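Local atomic coordinates of 3-oxoacyl-(acyl-carrier protein) synthase II (Thermus thermophilus, PDB entry 1J3N), a protein that probably catalyses the condensation step of fatty acid elongation, joining an acyl chain to malonyl-acyl-carrier protein as a homodimeric beta-ketoacyl synthase of the thiolase fold. Residues S31-I36 against I48-D53; A160-A165 against S393-G398; E189-P194 against H338-A343; N299-S304 against S331-I336. One frame throughout, in Å; residues are numbered along the deposited sequence.

Contact 1. Residues S31-I36 against I48-D53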
# COMPACT_ATOMS: atom_id res chain seq x y z
N SER A 31 -27.33 5.98 13.89
CA SER A 31 -26.23 5.14 14.33
C SER A 31 -26.28 3.86 13.51
O SER A 31 -27.37 3.33 13.26
CB SER A 31 -26.36 4.81 15.81
OG SER A 31 -25.42 3.81 16.17
N GLY A 32 -25.12 3.36 13.11
CA GLY A 32 -25.06 2.13 12.33
C GLY A 32 -24.51 0.98 13.15
O GLY A 32 -24.22 -0.09 12.61
N VAL A 33 -24.39 1.19 14.46
CA VAL A 33 -23.87 0.18 15.38
C VAL A 33 -25.01 -0.68 15.93
O VAL A 33 -26.06 -0.16 16.31
CB VAL A 33 -23.12 0.85 16.54
CG1 VAL A 33 -22.44 -0.19 17.41
CG2 VAL A 33 -22.09 1.83 15.99
N ARG A 34 -24.80 -1.99 15.99
CA ARG A 34 -25.85 -2.88 16.48
C ARG A 34 -25.25 -4.22 16.91
O ARG A 34 -24.07 -4.46 16.71
CB ARG A 34 -26.86 -3.13 15.36
CG ARG A 34 -26.28 -3.90 14.16
CD ARG A 34 -27.23 -3.91 12.97
NE ARG A 34 -26.75 -4.74 11.87
CZ ARG A 34 -27.30 -4.78 10.66
NH1 ARG A 34 -28.36 -4.03 10.38
NH2 ARG A 34 -26.79 -5.57 9.71
N PRO A 35 -26.07 -5.09 17.52
CA PRO A 35 -25.54 -6.39 17.93
C PRO A 35 -25.06 -7.08 16.65
O PRO A 35 -25.70 -6.97 15.61
CB PRO A 35 -26.76 -7.07 18.56
CG PRO A 35 -27.53 -5.92 19.12
CD PRO A 35 -27.45 -4.91 18.00
N ILE A 36 -23.93 -7.78 16.72
CA ILE A 36 -23.38 -8.44 15.54
C ILE A 36 -24.28 -9.54 14.99
O ILE A 36 -24.71 -10.42 15.72
CB ILE A 36 -21.97 -9.01 15.85
CG1 ILE A 36 -21.01 -7.87 16.20
CG2 ILE A 36 -21.43 -9.79 14.65
CD1 ILE A 36 -19.71 -8.33 16.85
N ILE A 48 -20.71 -6.05 19.32
CA ILE A 48 -21.40 -5.01 18.55
C ILE A 48 -20.49 -4.51 17.43
O ILE A 48 -19.26 -4.57 17.54
CB ILE A 48 -21.76 -3.80 19.44
CG1 ILE A 48 -20.49 -3.19 20.03
CG2 ILE A 48 -22.75 -4.22 20.52
CD1 ILE A 48 -20.70 -1.88 20.80
N ALA A 49 -21.09 -4.00 16.36
CA ALA A 49 -20.32 -3.48 15.23
C ALA A 49 -21.24 -2.68 14.31
O ALA A 49 -22.47 -2.74 14.44
CB ALA A 49 -19.68 -4.64 14.45
N ALA A 50 -20.63 -1.94 13.39
CA ALA A 50 -21.38 -1.13 12.44
C ALA A 50 -21.41 -1.92 11.14
O ALA A 50 -20.52 -1.79 10.30
CB ALA A 50 -20.70 0.23 12.23
N GLU A 51 -22.43 -2.76 10.99
CA GLU A 51 -22.57 -3.60 9.81
C GLU A 51 -23.27 -2.92 8.64
O GLU A 51 -24.14 -2.06 8.82
CB GLU A 51 -23.30 -4.90 10.17
CG GLU A 51 -22.66 -5.68 11.31
CD GLU A 51 -23.43 -6.94 11.66
OE1 GLU A 51 -24.67 -6.93 11.50
OE2 GLU A 51 -22.81 -7.93 12.11
N VAL A 52 -22.86 -3.32 7.44
CA VAL A 52 -23.44 -2.80 6.22
C VAL A 52 -24.48 -3.81 5.73
O VAL A 52 -24.29 -5.01 5.86
CB VAL A 52 -22.37 -2.64 5.11
CG1 VAL A 52 -23.03 -2.52 3.76
CG2 VAL A 52 -21.51 -1.40 5.39
N ASP A 53 -25.57 -3.30 5.17
CA ASP A 53 -26.63 -4.14 4.63
C ASP A 53 -26.72 -3.83 3.15
O ASP A 53 -27.23 -2.78 2.76
CB ASP A 53 -27.97 -3.85 5.30
CG ASP A 53 -28.03 -4.35 6.73
OD1 ASP A 53 -27.59 -5.49 6.97
OD2 ASP A 53 -28.54 -3.61 7.60
O HOH W 1 -25.60 -1.93 11.27
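R34 and A49 pair at the middle of a small two-stranded antiparallel sheet made by strands 33-35 and 48-50. R34 N donates to A49 O at 2.9 Å, and A49 N returns a bond to R34 O at 3.0 Å. The CB atoms of both residues rise on the same face. From CB, the R34 chain starts with CG set between its own backbone N and carbonyl carbon (chi1 66°). R34 CG passes 4.0 Å from A49 O. CD then continues an extended chain, which carries the guanidinium past A49 to the two acids beyond it. R34 NE bonds to E51 OE1 at 3.0 Å, and R34 NH2 bonds to the same oxygen, a side-on grip. OE1 is met on its anti side, with both donors tilted out of the carboxylate plane, and the guanidinium and carboxylate planes stand 84° apart. T37 OG1 also bonds to OE1, and R38 N to OE2, so this carboxylate is held from outside the sheet as well. The far end of the guanidinium meets D53 end-on: R34 NH1 reaches D53 OD2 at 2.8 Å, and R34 NH2 reaches D53 OD1 at 2.9 Å. One arginine thus ties two acids into a salt-bridge network. Close by, I36 CG1 packs 3.9 Å from A49 CB. V33 and I48 rest on P213 of helix 213-216. A water sits over one face of the guanidinium, offset toward its rim, and donates to both G32 O and E51 O.

Contact 2. Residues A160-A165 against S393-G398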
# COMPACT_ATOMS: atom_id res chain seq x y z
N ALA A 160 -3.19 1.13 7.60
CA ALA A 160 -4.20 1.02 8.64
C ALA A 160 -5.24 2.14 8.56
O ALA A 160 -5.87 2.35 7.52
CB ALA A 160 -3.52 1.02 10.01
N CYS A 161 -5.40 2.88 9.65
CA CYS A 161 -6.39 3.94 9.73
C CYS A 161 -6.21 5.11 8.77
O CYS A 161 -7.17 5.81 8.46
CB CYS A 161 -6.44 4.48 11.16
SG CYS A 161 -6.45 3.19 12.41
N ALA A 162 -4.99 5.32 8.31
CA ALA A 162 -4.69 6.42 7.39
C ALA A 162 -4.83 6.03 5.92
O ALA A 162 -4.68 6.87 5.02
CB ALA A 162 -3.27 6.93 7.65
N THR A 163 -5.14 4.75 5.68
CA THR A 163 -5.30 4.21 4.33
C THR A 163 -6.16 5.06 3.38
O THR A 163 -5.70 5.49 2.33
CB THR A 163 -5.92 2.79 4.39
OG1 THR A 163 -5.13 1.95 5.25
CG2 THR A 163 -5.96 2.17 3.01
N GLY A 164 -7.41 5.28 3.76
CA GLY A 164 -8.30 6.04 2.90
C GLY A 164 -7.81 7.42 2.49
O GLY A 164 -8.02 7.84 1.35
N ALA A 165 -7.19 8.15 3.42
CA ALA A 165 -6.70 9.48 3.13
C ALA A 165 -5.38 9.44 2.33
O ALA A 165 -5.15 10.26 1.44
CB ALA A 165 -6.51 10.25 4.42
N SER A 393 -6.76 11.62 9.84
CA SER A 393 -6.59 10.17 9.95
C SER A 393 -5.23 9.89 10.60
O SER A 393 -4.19 10.07 9.97
CB SER A 393 -6.66 9.52 8.57
OG SER A 393 -7.97 9.62 8.04
N PHE A 394 -5.26 9.46 11.87
CA PHE A 394 -4.06 9.17 12.66
C PHE A 394 -4.07 7.70 13.07
O PHE A 394 -4.61 7.35 14.12
CB PHE A 394 -4.03 10.08 13.88
CG PHE A 394 -4.29 11.53 13.56
CD1 PHE A 394 -3.58 12.17 12.55
CD2 PHE A 394 -5.27 12.24 14.24
CE1 PHE A 394 -3.82 13.50 12.23
CE2 PHE A 394 -5.52 13.58 13.93
CZ PHE A 394 -4.79 14.21 12.91
N ALA A 395 -3.43 6.88 12.26
CA ALA A 395 -3.39 5.42 12.40
C ALA A 395 -2.42 4.69 13.32
O ALA A 395 -1.47 5.26 13.85
CB ALA A 395 -3.25 4.82 11.00
N PHE A 396 -2.70 3.40 13.49
CA PHE A 396 -1.87 2.49 14.27
C PHE A 396 -0.56 2.45 13.49
O PHE A 396 -0.57 2.39 12.26
CB PHE A 396 -2.47 1.08 14.27
CG PHE A 396 -3.54 0.85 15.30
CD1 PHE A 396 -4.61 1.73 15.43
CD2 PHE A 396 -3.51 -0.27 16.12
CE1 PHE A 396 -5.63 1.50 16.36
CE2 PHE A 396 -4.52 -0.52 17.05
CZ PHE A 396 -5.58 0.37 17.16
N GLY A 397 0.57 2.48 14.20
CA GLY A 397 1.86 2.46 13.53
C GLY A 397 2.47 3.84 13.61
O GLY A 397 3.68 4.00 13.75
N GLY A 398 1.61 4.86 13.55
CA GLY A 398 2.07 6.23 13.63
C GLY A 398 1.87 7.01 12.35
O GLY A 398 2.31 8.16 12.25
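C161 and A395 meet in the tightest packing of this contact. Their CB atoms are 3.2 Å apart, closer than ordinary van der Waals distance. A395 CB also lies 3.2 Å from C161 N, so the methyl group is pushed against the backbone of the short 3-10 turn, 161-162, that leads into helix 163-176. A160 CB and A162 CB touch the same methyl, A395 CB, at 3.9 Å and 4.0 Å. Small side chains let the two segments come this close. S393 adds a further packing point, with its CB 3.7 Å from C161 O.

The sulfur makes a different contact. With SG beside its own backbone N (chi1 -45°), C161 turns its sulfur to the F396 side. C161 SG comes 3.8 Å from F396 CD1, approaching the ring obliquely as a sulfur-aromatic contact.

No hydrogen bond crosses between the segments; each is shaped by its own. T163 N bonds to A160 O where the chain winds into the helix. A type II turn from A395 to G398 closes with G398 N to A395 O at 3.1 Å. F396 N is buried here without a polar partner.

C161 is probably the family's nucleophilic cysteine, set just ahead of helix 163-176 as in other thiolase-fold enzymes. H301 and H338 touch it. A160 packs on N138 of the second subunit. Strand 388-394 runs into this site, and A162 and A165 pack on A401 of the neighbouring strand 399-406.

Contact 3. Residues E189-P194 against H338-A343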
# COMPACT_ATOMS: atom_id res chain seq x y z
N GLU A 189 -12.86 -1.98 3.65
CA GLU A 189 -12.52 -2.85 4.76
C GLU A 189 -13.69 -3.78 5.04
O GLU A 189 -14.83 -3.35 5.04
CB GLU A 189 -12.22 -2.05 6.02
CG GLU A 189 -11.32 -2.79 6.98
CD GLU A 189 -9.89 -2.87 6.48
OE1 GLU A 189 -9.20 -1.83 6.54
OE2 GLU A 189 -9.47 -3.95 6.01
N ALA A 190 -13.38 -5.06 5.27
CA ALA A 190 -14.39 -6.07 5.57
C ALA A 190 -13.81 -6.99 6.64
O ALA A 190 -13.57 -8.17 6.40
CB ALA A 190 -14.72 -6.87 4.31
N ALA A 191 -13.59 -6.43 7.83
CA ALA A 191 -13.00 -7.19 8.92
C ALA A 191 -13.92 -7.54 10.10
O ALA A 191 -13.44 -7.81 11.21
CB ALA A 191 -11.76 -6.47 9.43
N ILE A 192 -15.22 -7.54 9.87
CA ILE A 192 -16.14 -7.91 10.93
C ILE A 192 -16.16 -9.44 10.91
O ILE A 192 -17.04 -10.06 10.30
CB ILE A 192 -17.56 -7.34 10.70
CG1 ILE A 192 -17.50 -5.81 10.77
CG2 ILE A 192 -18.52 -7.88 11.76
CD1 ILE A 192 -18.87 -5.11 10.67
N THR A 193 -15.15 -10.02 11.54
CA THR A 193 -15.00 -11.47 11.61
C THR A 193 -14.58 -11.87 13.03
O THR A 193 -14.11 -11.03 13.82
CB THR A 193 -13.96 -11.99 10.57
OG1 THR A 193 -12.64 -11.62 10.98
CG2 THR A 193 -14.24 -11.40 9.21
N PRO A 194 -14.75 -13.15 13.38
CA PRO A 194 -14.39 -13.63 14.71
C PRO A 194 -12.95 -13.32 15.09
O PRO A 194 -12.67 -12.81 16.19
CB PRO A 194 -14.63 -15.14 14.61
CG PRO A 194 -15.70 -15.26 13.57
CD PRO A 194 -15.33 -14.23 12.55
N HIS A 338 -15.61 2.94 13.33
CA HIS A 338 -14.31 3.05 12.68
C HIS A 338 -14.20 2.04 11.54
O HIS A 338 -14.15 0.83 11.78
CB HIS A 338 -13.21 2.79 13.71
CG HIS A 338 -11.84 3.17 13.24
ND1 HIS A 338 -11.48 3.18 11.91
CD2 HIS A 338 -10.73 3.53 13.93
CE1 HIS A 338 -10.21 3.53 11.80
NE2 HIS A 338 -9.73 3.74 13.01
N LEU A 339 -14.15 2.54 10.31
CA LEU A 339 -14.07 1.67 9.16
C LEU A 339 -12.65 1.30 8.77
O LEU A 339 -12.40 0.87 7.65
CB LEU A 339 -14.80 2.30 7.96
CG LEU A 339 -16.31 2.04 7.91
CD1 LEU A 339 -16.99 2.55 9.19
CD2 LEU A 339 -16.92 2.71 6.69
N LEU A 340 -11.73 1.46 9.72
CA LEU A 340 -10.33 1.12 9.48
C LEU A 340 -9.80 1.64 8.15
O LEU A 340 -9.70 2.85 7.94
CB LEU A 340 -10.15 -0.40 9.55
CG LEU A 340 -10.60 -1.01 10.88
CD1 LEU A 340 -10.53 -2.52 10.81
CD2 LEU A 340 -9.71 -0.47 11.99
N GLY A 341 -9.47 0.72 7.25
CA GLY A 341 -8.97 1.11 5.94
C GLY A 341 -9.92 1.95 5.10
O GLY A 341 -9.50 2.67 4.20
N ALA A 342 -11.22 1.85 5.39
CA ALA A 342 -12.21 2.62 4.65
C ALA A 342 -12.53 3.95 5.32
O ALA A 342 -13.07 4.86 4.69
CB ALA A 342 -13.51 1.79 4.48
N ALA A 343 -12.19 4.07 6.60
CA ALA A 343 -12.45 5.28 7.38
C ALA A 343 -12.09 6.60 6.68
O ALA A 343 -12.94 7.49 6.54
CB ALA A 343 -11.71 5.19 8.73
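E189 and G341 link the two halves of the thiolase fold: the loop after strand 182-189 meets the loop before helix 343-357. The polar part rests on one carboxylate. E189 OE1 accepts from G341 N at 2.7 Å through its anti lone pair, in a rather bent bond (133°). G105 N also bonds to OE1, and I106 N to OE2, so this buried group is held by three backbone N-H groups. CG lies anti to the backbone N (chi1 -156°), and a bend at chi2 turns the carboxylate to G341. Replacing E189 by alanine would probably leave the N-H groups of G341, G105 and I106 without this acceptor and open a gap beside L340.

The packing part is light. E189 CG lies 3.7 Å from L340 CB, and E189 CB lies 3.3 Å from L339 O. A191 CB reaches L340 CD1 at 4.4 Å.

A bond inside the second loop sets H338, probably one of the family's two active-site histidines. L340 N donates to H338 ND1 at 2.8 Å, tilted from the ring plane, which probably limits how the ring can turn. At G341 there is no room for a side chain: a CB would fall 2.3 Å from E189 OE1.

Contact 4. Residues N299-S304 against S331-I336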
# COMPACT_ATOMS: atom_id res chain seq x y z
N ASN A 299 -12.99 17.32 10.07
CA ASN A 299 -13.62 16.03 10.29
C ASN A 299 -12.56 15.26 11.04
O ASN A 299 -11.60 14.75 10.45
CB ASN A 299 -13.96 15.33 8.97
CG ASN A 299 -14.68 14.01 9.20
OD1 ASN A 299 -14.06 12.98 9.46
ND2 ASN A 299 -16.00 14.04 9.11
N ALA A 300 -12.71 15.21 12.36
CA ALA A 300 -11.76 14.54 13.22
C ALA A 300 -11.65 13.05 13.01
O ALA A 300 -12.52 12.42 12.41
CB ALA A 300 -12.11 14.82 14.67
N HIS A 301 -10.55 12.50 13.52
CA HIS A 301 -10.30 11.08 13.46
C HIS A 301 -11.17 10.50 14.58
O HIS A 301 -11.86 9.50 14.40
CB HIS A 301 -8.82 10.80 13.73
CG HIS A 301 -8.46 9.35 13.70
ND1 HIS A 301 -8.78 8.53 12.64
CD2 HIS A 301 -7.82 8.57 14.60
CE1 HIS A 301 -8.35 7.31 12.89
NE2 HIS A 301 -7.76 7.30 14.08
N GLY A 302 -11.13 11.18 15.73
CA GLY A 302 -11.89 10.81 16.91
C GLY A 302 -12.54 9.44 16.89
O GLY A 302 -13.70 9.30 16.51
N THR A 303 -11.79 8.43 17.31
CA THR A 303 -12.29 7.06 17.32
C THR A 303 -12.98 6.68 18.62
O THR A 303 -13.52 5.59 18.75
CB THR A 303 -11.15 6.07 17.06
OG1 THR A 303 -10.26 6.06 18.18
CG2 THR A 303 -10.38 6.48 15.80
N SER A 304 -12.94 7.61 19.58
CA SER A 304 -13.55 7.43 20.90
C SER A 304 -12.63 6.70 21.88
O SER A 304 -13.07 5.78 22.59
CB SER A 304 -14.89 6.70 20.79
OG SER A 304 -15.60 6.75 22.02
N SER A 331 -17.10 14.11 14.57
CA SER A 331 -16.60 12.79 14.25
C SER A 331 -17.68 11.92 13.63
O SER A 331 -18.69 11.63 14.27
CB SER A 331 -16.05 12.10 15.50
OG SER A 331 -15.67 10.77 15.20
N THR A 332 -17.45 11.52 12.39
CA THR A 332 -18.37 10.66 11.66
C THR A 332 -18.45 9.33 12.41
O THR A 332 -19.51 8.69 12.48
CB THR A 332 -17.86 10.40 10.23
OG1 THR A 332 -17.67 11.65 9.55
CG2 THR A 332 -18.84 9.53 9.44
N LYS A 333 -17.32 8.92 12.99
CA LYS A 333 -17.23 7.66 13.72
C LYS A 333 -18.25 7.50 14.84
O LYS A 333 -18.48 6.40 15.33
CB LYS A 333 -15.82 7.47 14.26
CG LYS A 333 -14.75 7.35 13.18
CD LYS A 333 -13.43 6.83 13.74
CE LYS A 333 -12.40 6.58 12.63
NZ LYS A 333 -11.99 7.83 11.93
N SER A 334 -18.85 8.61 15.25
CA SER A 334 -19.86 8.57 16.30
C SER A 334 -21.07 7.81 15.74
O SER A 334 -21.78 7.12 16.48
CB SER A 334 -20.28 9.99 16.69
OG SER A 334 -20.78 10.69 15.57
N MET A 335 -21.28 7.94 14.43
CA MET A 335 -22.41 7.29 13.77
C MET A 335 -22.13 5.96 13.07
O MET A 335 -22.92 5.02 13.19
CB MET A 335 -23.03 8.24 12.75
CG MET A 335 -23.70 9.46 13.37
SD MET A 335 -24.20 10.65 12.12
CE MET A 335 -22.71 11.60 11.96
N ILE A 336 -21.02 5.87 12.33
CA ILE A 336 -20.70 4.64 11.61
C ILE A 336 -19.55 3.84 12.20
O ILE A 336 -19.17 2.80 11.66
CB ILE A 336 -20.33 4.94 10.14
CG1 ILE A 336 -19.06 5.80 10.08
CG2 ILE A 336 -21.50 5.63 9.44
CD1 ILE A 336 -18.50 5.97 8.66
O HOH W 2 -14.75 11.30 11.38
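K333 starts beside its own backbone N (chi1 -64°), runs extended, and bends at its last torsion (chi4 65°), which turns NZ onto H301 O. S331 sends OG anti to its backbone N (chi1 175°) and reaches the next carbonyl, that of G302. K333 NZ bonds to H301 O at 3.0 Å, in the carbonyl plane and on a lone pair. S331 OG donates to G302 O at 2.8 Å, again in the plane and on a lone pair. Two successive carbonyls of the loop are therefore gripped by two side chains of the other segment.

The carbon chain of K333 packs as well. K333 CD lies 3.2 Å from H301 O and 3.7 Å from T303 CG2, with the T303 and K333 side chains side by side and pointing the same way. T303 CG2 also stands over one face of the H301 ring, offset toward the rim. A water also joins the two backbones: it donates to A300 O at 2.7 Å and accepts from T332 N at 2.9 Å.

E347 of helix 343-357 completes the polar setting with a salt bridge to K333 NZ. A methionine in place of K333 would probably leave E347 without its salt-bridge mate and H301 O without this donor. The E312 carboxylate also accepts from the backbone N atoms of H301 and G302. This histidine loop beside a buried lysine is consistent with the active site of beta-ketoacyl synthases, where H301 would be one of the two histidines and K333 the active-site lysine.

How the contacts relate
Contacts 2, 3 and 4 meet at what is probably the Cys-His-His active site. C161 of contact 2 places SG 3.4 Å from H338 NE2 of contact 3, and its CB lies 3.8 Å from H301 CE1 of contact 4. The two histidine rings meet at about a right angle. K333 CE of contact 4 packs 3.5 Å from H338 CG. F394 O of contact 2 lies 3.2 Å from H301 NE2. Contact 1 does not reach contact 2, the nearest atoms being about 15 Å apart, but it touches contacts 3 and 4: I192 of contact 3 packs on A49, and G32 N makes a probable hydrogen bond to M335 O of contact 4 at 2.8 Å.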